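Local coordinates for DNA-binding protein HU (Thermus thermophilus HB8, PDB 5EKA) that wraps and compacts DNA as a homodimeric histone-like protein, stabilising it against denaturation under extreme environmental conditions, at residues A35-A40 with S45-T50; V6-L11 with A28-L33. All blocks are in the same frame, centred on the assembly; numbering follows the deposited sequence. Where two conformers were deposited one is given.

Interaction 1 (A35-A40 with S45-T50); sequences AKVEEA and SKVQLT
The turn from the long second helix of the HU fold into strand 46-49 brings A40, near the end of helix 23-42, against S45, just before the strand, and V47 within it. One hydrogen bond ties the two backbones: S45 N donates to A40 O over 2.9 Å, with an N-H...O angle of 143°, so it is distinctly bent. The donor sits 31° off the carbonyl plane. The S45 side chain lies close to the same oxygen, with S45 CB 3.2 Å from A40 O. Its hydroxyl is engaged by another chain, since S45 OG is hydrogen-bonded to K3 O of the second subunit.

Beyond the turn the side chains meet through apolar groups. Strand 46-49 is outermost within its own chain in the three-stranded antiparallel sheet whose two longer strands extend into the DNA-binding arms of HU proteins, and it pairs in parallel with a strand of the second subunit. V47 directs its side chain from this strand toward the helix. Its chi1 of 175° sets CG2 anti to the carbonyl carbon, beside the backbone N, and this branch meets A40 CB, with V47 CG2 3.7 Å from A40 CB. One helical turn back the fit is looser: V37 CG2 stands 4.3 Å from V47 CG1. L11 of the second subunit packs on both valines, so both lie buried at the subunit interface.

Interaction 2 (V6-L11 with A28-L33); sequences VTKADL and AMVDAL
K8, in the first turn of helix 8-19, reaches across to V30 and D31 on helix 23-42, laying its aliphatic stem over the valine and bringing its ammonium group to the carboxylate. The salt bridge is long: K8 NZ lies 3.4 Å from D31 OD1, and as a hydrogen bond it is weak. Neither charged group depends on it alone. K8 NZ also makes a weak hydrogen bond to T50 O of the second subunit, while D31 OD2 has its stronger partner in K27, one turn earlier on the same helix. The lysine leaves its backbone extended, CG anti to N (chi1 -176°), then bends at chi3 (42°); its side chain crosses that of D31 at about a right angle. K8 CG and K8 CD both lie 4.0 Å from V30 CG1 as the two side chains run past each other in opposite directions.

The contact joins the two helices of the HU helical hairpin at the N-terminus of the first, where T7 is the N-cap. A capping box accounts for two amides: D10 N donates to T7 OG1 at 3.0 Å with an angle of 161°, and T7 N donates back to D10 OD2, a less sure bond because the position of that oxygen is uncertain. The next helical amide is met by the main chain, L11 N bonding T7 O at 2.9 Å.

Both interactions use helix 23-42, on successive portions of it, with centres about 16 Å apart: interaction 2 packs 28-33 against the first helix, and interaction 1 packs 35-40 against the first strand of the three-stranded antiparallel sheet. All four touching residues of interaction 1 are buried, and its chemistry is methyl packing plus one main-chain bond. Interaction 2 is only partly buried, covers less surface (122 against 204 Å²) and rests on a weak ion pair beside an aliphatic contact. Each has segments that meet the second subunit; in interaction 2, V6 and T7 pair in parallel with a strand of that chain.

Interaction 1 (A35-A40 with S45-T50)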
# COMPACT_ATOMS: atom_id res chain seq x y z
N ALA A 35 -2.70 -1.46 9.79
CA ALA A 35 -2.12 -1.18 11.12
C ALA A 35 -0.71 -1.75 11.25
O ALA A 35 0.19 -1.11 11.77
CB ALA A 35 -3.01 -1.71 12.21
N LYS A 36 -0.49 -2.96 10.71
CA LYS A 36 0.80 -3.62 10.82
C LYS A 36 1.82 -2.98 9.89
O LYS A 36 3.03 -2.89 10.25
CB LYS A 36 0.66 -5.14 10.56
CG LYS A 36 -0.12 -5.90 11.63
CD LYS A 36 0.59 -5.91 12.98
CE LYS A 36 -0.25 -6.51 14.07
NZ LYS A 36 0.50 -6.41 15.35
N VAL A 37 1.37 -2.47 8.74
CA VAL A 37 2.30 -1.75 7.86
C VAL A 37 2.73 -0.49 8.61
O VAL A 37 3.91 -0.22 8.68
CB VAL A 37 1.71 -1.48 6.46
CG1 VAL A 37 2.61 -0.54 5.64
CG2 VAL A 37 1.48 -2.84 5.77
N GLU A 38 1.77 0.26 9.14
CA GLU A 38 2.11 1.42 9.96
C GLU A 38 3.11 1.15 11.09
O GLU A 38 4.03 1.94 11.28
CB GLU A 38 0.82 2.03 10.55
CG GLU A 38 0.97 3.34 11.27
CD GLU A 38 -0.39 3.92 11.59
OE1 GLU A 38 -1.01 3.50 12.59
OE2 GLU A 38 -0.84 4.80 10.83
N GLU A 39 2.86 0.12 11.86
CA GLU A 39 3.69 -0.24 12.99
C GLU A 39 5.11 -0.51 12.50
O GLU A 39 6.08 -0.04 13.08
CB GLU A 39 3.12 -1.49 13.62
CG GLU A 39 3.84 -1.96 14.84
CD GLU A 39 3.30 -3.31 15.31
OE1 GLU A 39 2.06 -3.47 15.39
OE2 GLU A 39 4.13 -4.21 15.58
N ALA A 40 5.22 -1.29 11.42
CA ALA A 40 6.54 -1.59 10.88
C ALA A 40 7.30 -0.34 10.43
O ALA A 40 8.49 -0.19 10.73
CB ALA A 40 6.43 -2.61 9.74
N SER A 45 11.31 -0.25 9.89
CA SER A 45 11.36 -1.40 8.97
C SER A 45 11.09 -0.94 7.53
O SER A 45 10.36 0.05 7.30
CB SER A 45 10.32 -2.46 9.38
OG SER A 45 10.62 -3.00 10.68
N LYS A 46 11.69 -1.65 6.57
CA LYS A 46 11.22 -1.62 5.18
C LYS A 46 10.06 -2.63 5.10
O LYS A 46 10.15 -3.68 5.72
CB LYS A 46 12.33 -2.05 4.22
CG LYS A 46 13.66 -1.33 4.36
CD LYS A 46 13.63 0.13 3.93
CE LYS A 46 14.93 0.85 4.29
NZ LYS A 46 15.00 1.46 5.65
N VAL A 47 9.02 -2.33 4.33
CA VAL A 47 7.91 -3.23 4.16
C VAL A 47 7.93 -3.57 2.67
O VAL A 47 7.56 -2.76 1.84
CB VAL A 47 6.57 -2.61 4.57
CG1 VAL A 47 5.46 -3.56 4.24
CG2 VAL A 47 6.57 -2.29 6.06
N GLN A 48 8.32 -4.80 2.37
CA GLN A 48 8.51 -5.25 1.02
C GLN A 48 7.32 -6.13 0.63
O GLN A 48 7.03 -7.12 1.30
CB GLN A 48 9.83 -6.06 0.96
CG GLN A 48 10.09 -6.75 -0.36
CD GLN A 48 10.69 -8.12 -0.11
OE1 GLN A 48 9.96 -9.20 -0.50
NE2 GLN A 48 11.78 -8.23 0.47
N LEU A 49 6.63 -5.76 -0.44
CA LEU A 49 5.46 -6.52 -0.91
C LEU A 49 5.84 -6.98 -2.30
O LEU A 49 5.70 -6.26 -3.28
CB LEU A 49 4.20 -5.66 -0.91
CG LEU A 49 3.78 -5.04 0.41
CD1 LEU A 49 2.54 -4.20 0.25
CD2 LEU A 49 3.54 -6.18 1.39
N THR A 50 6.38 -8.20 -2.37
CA THR A 50 6.87 -8.76 -3.59
C THR A 50 5.79 -8.68 -4.65
O THR A 50 4.65 -9.07 -4.41
CB THR A 50 7.29 -10.25 -3.40
OG1 THR A 50 8.51 -10.30 -2.65
CG2 THR A 50 7.51 -10.94 -4.72

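Interaction 2 (V6-L11 with A28-L33)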
# COMPACT_ATOMS: atom_id res chain seq x y z
N VAL A 6 -11.48 4.58 -5.89
CA VAL A 6 -11.75 3.33 -5.27
C VAL A 6 -11.34 3.43 -3.81
O VAL A 6 -10.19 3.71 -3.53
CB VAL A 6 -11.01 2.19 -6.01
CG1 VAL A 6 -11.14 0.85 -5.26
CG2 VAL A 6 -11.54 2.10 -7.45
N THR A 7 -12.27 3.22 -2.90
CA THR A 7 -12.00 3.35 -1.49
C THR A 7 -11.61 2.06 -0.80
O THR A 7 -11.76 0.98 -1.36
CB THR A 7 -13.24 3.90 -0.77
OG1 THR A 7 -14.31 2.94 -0.89
CG2 THR A 7 -13.65 5.19 -1.41
N LYS A 8 -11.19 2.18 0.46
CA LYS A 8 -10.93 0.99 1.29
C LYS A 8 -12.19 0.12 1.34
O LYS A 8 -12.12 -1.09 1.11
CB LYS A 8 -10.44 1.40 2.69
CG LYS A 8 -10.06 0.23 3.57
CD LYS A 8 -9.29 0.66 4.81
CE LYS A 8 -9.81 1.90 5.50
NZ LYS A 8 -9.46 1.94 6.96
N ALA A 9 -13.35 0.75 1.55
CA ALA A 9 -14.62 0.05 1.55
C ALA A 9 -14.90 -0.67 0.21
O ALA A 9 -15.38 -1.83 0.20
CB ALA A 9 -15.74 1.03 1.89
N ASP A 10 -14.62 -0.01 -0.93
CA ASP A 10 -14.78 -0.68 -2.23
C ASP A 10 -13.88 -1.90 -2.34
O ASP A 10 -14.29 -2.91 -2.85
CB ASP A 10 -14.43 0.23 -3.39
CG ASP A 10 -15.41 1.37 -3.56
OD1 ASP A 10 -16.61 1.19 -3.26
OD2 ASP A 10 -14.96 2.47 -4.01
N LEU A 11 -12.64 -1.76 -1.87
CA LEU A 11 -11.69 -2.88 -1.92
C LEU A 11 -12.10 -4.06 -1.08
O LEU A 11 -11.94 -5.19 -1.51
CB LEU A 11 -10.29 -2.39 -1.55
CG LEU A 11 -9.62 -1.54 -2.63
CD1 LEU A 11 -8.38 -0.87 -2.06
CD2 LEU A 11 -9.25 -2.32 -3.90
N ALA A 28 -11.79 -6.84 8.66
CA ALA A 28 -10.91 -7.01 9.81
C ALA A 28 -9.48 -7.21 9.32
O ALA A 28 -8.53 -6.69 9.92
CB ALA A 28 -11.36 -8.20 10.65
N MET A 29 -9.32 -7.98 8.26
CA MET A 29 -7.99 -8.24 7.70
C MET A 29 -7.32 -6.99 7.14
O MET A 29 -6.14 -6.73 7.44
CB MET A 29 -8.06 -9.37 6.66
CG MET A 29 -8.38 -10.72 7.25
SD MET A 29 -8.46 -11.90 5.89
CE MET A 29 -8.97 -13.36 6.78
N VAL A 30 -8.08 -6.19 6.38
CA VAL A 30 -7.56 -4.98 5.78
C VAL A 30 -7.16 -3.99 6.88
O VAL A 30 -6.09 -3.41 6.82
CB VAL A 30 -8.50 -4.30 4.75
CG1 VAL A 30 -7.88 -3.02 4.21
CG2 VAL A 30 -8.81 -5.24 3.58
N ASP A 31 -8.00 -3.83 7.89
CA ASP A 31 -7.66 -2.86 8.94
C ASP A 31 -6.40 -3.31 9.68
O ASP A 31 -5.52 -2.51 9.96
CB ASP A 31 -8.82 -2.67 9.91
CG ASP A 31 -9.97 -1.88 9.30
OD1 ASP A 31 -9.74 -1.23 8.25
OD2 ASP A 31 -11.07 -1.89 9.90
N ALA A 32 -6.31 -4.61 9.96
CA ALA A 32 -5.12 -5.16 10.63
C ALA A 32 -3.89 -5.01 9.75
O ALA A 32 -2.81 -4.70 10.23
CB ALA A 32 -5.30 -6.61 11.03
N LEU A 33 -4.03 -5.28 8.45
CA LEU A 33 -2.91 -5.18 7.53
C LEU A 33 -2.33 -3.78 7.51
O LEU A 33 -1.12 -3.60 7.68
CB LEU A 33 -3.34 -5.63 6.13
CG LEU A 33 -2.29 -5.48 5.03
CD1 LEU A 33 -1.10 -6.43 5.27
CD2 LEU A 33 -2.87 -5.61 3.62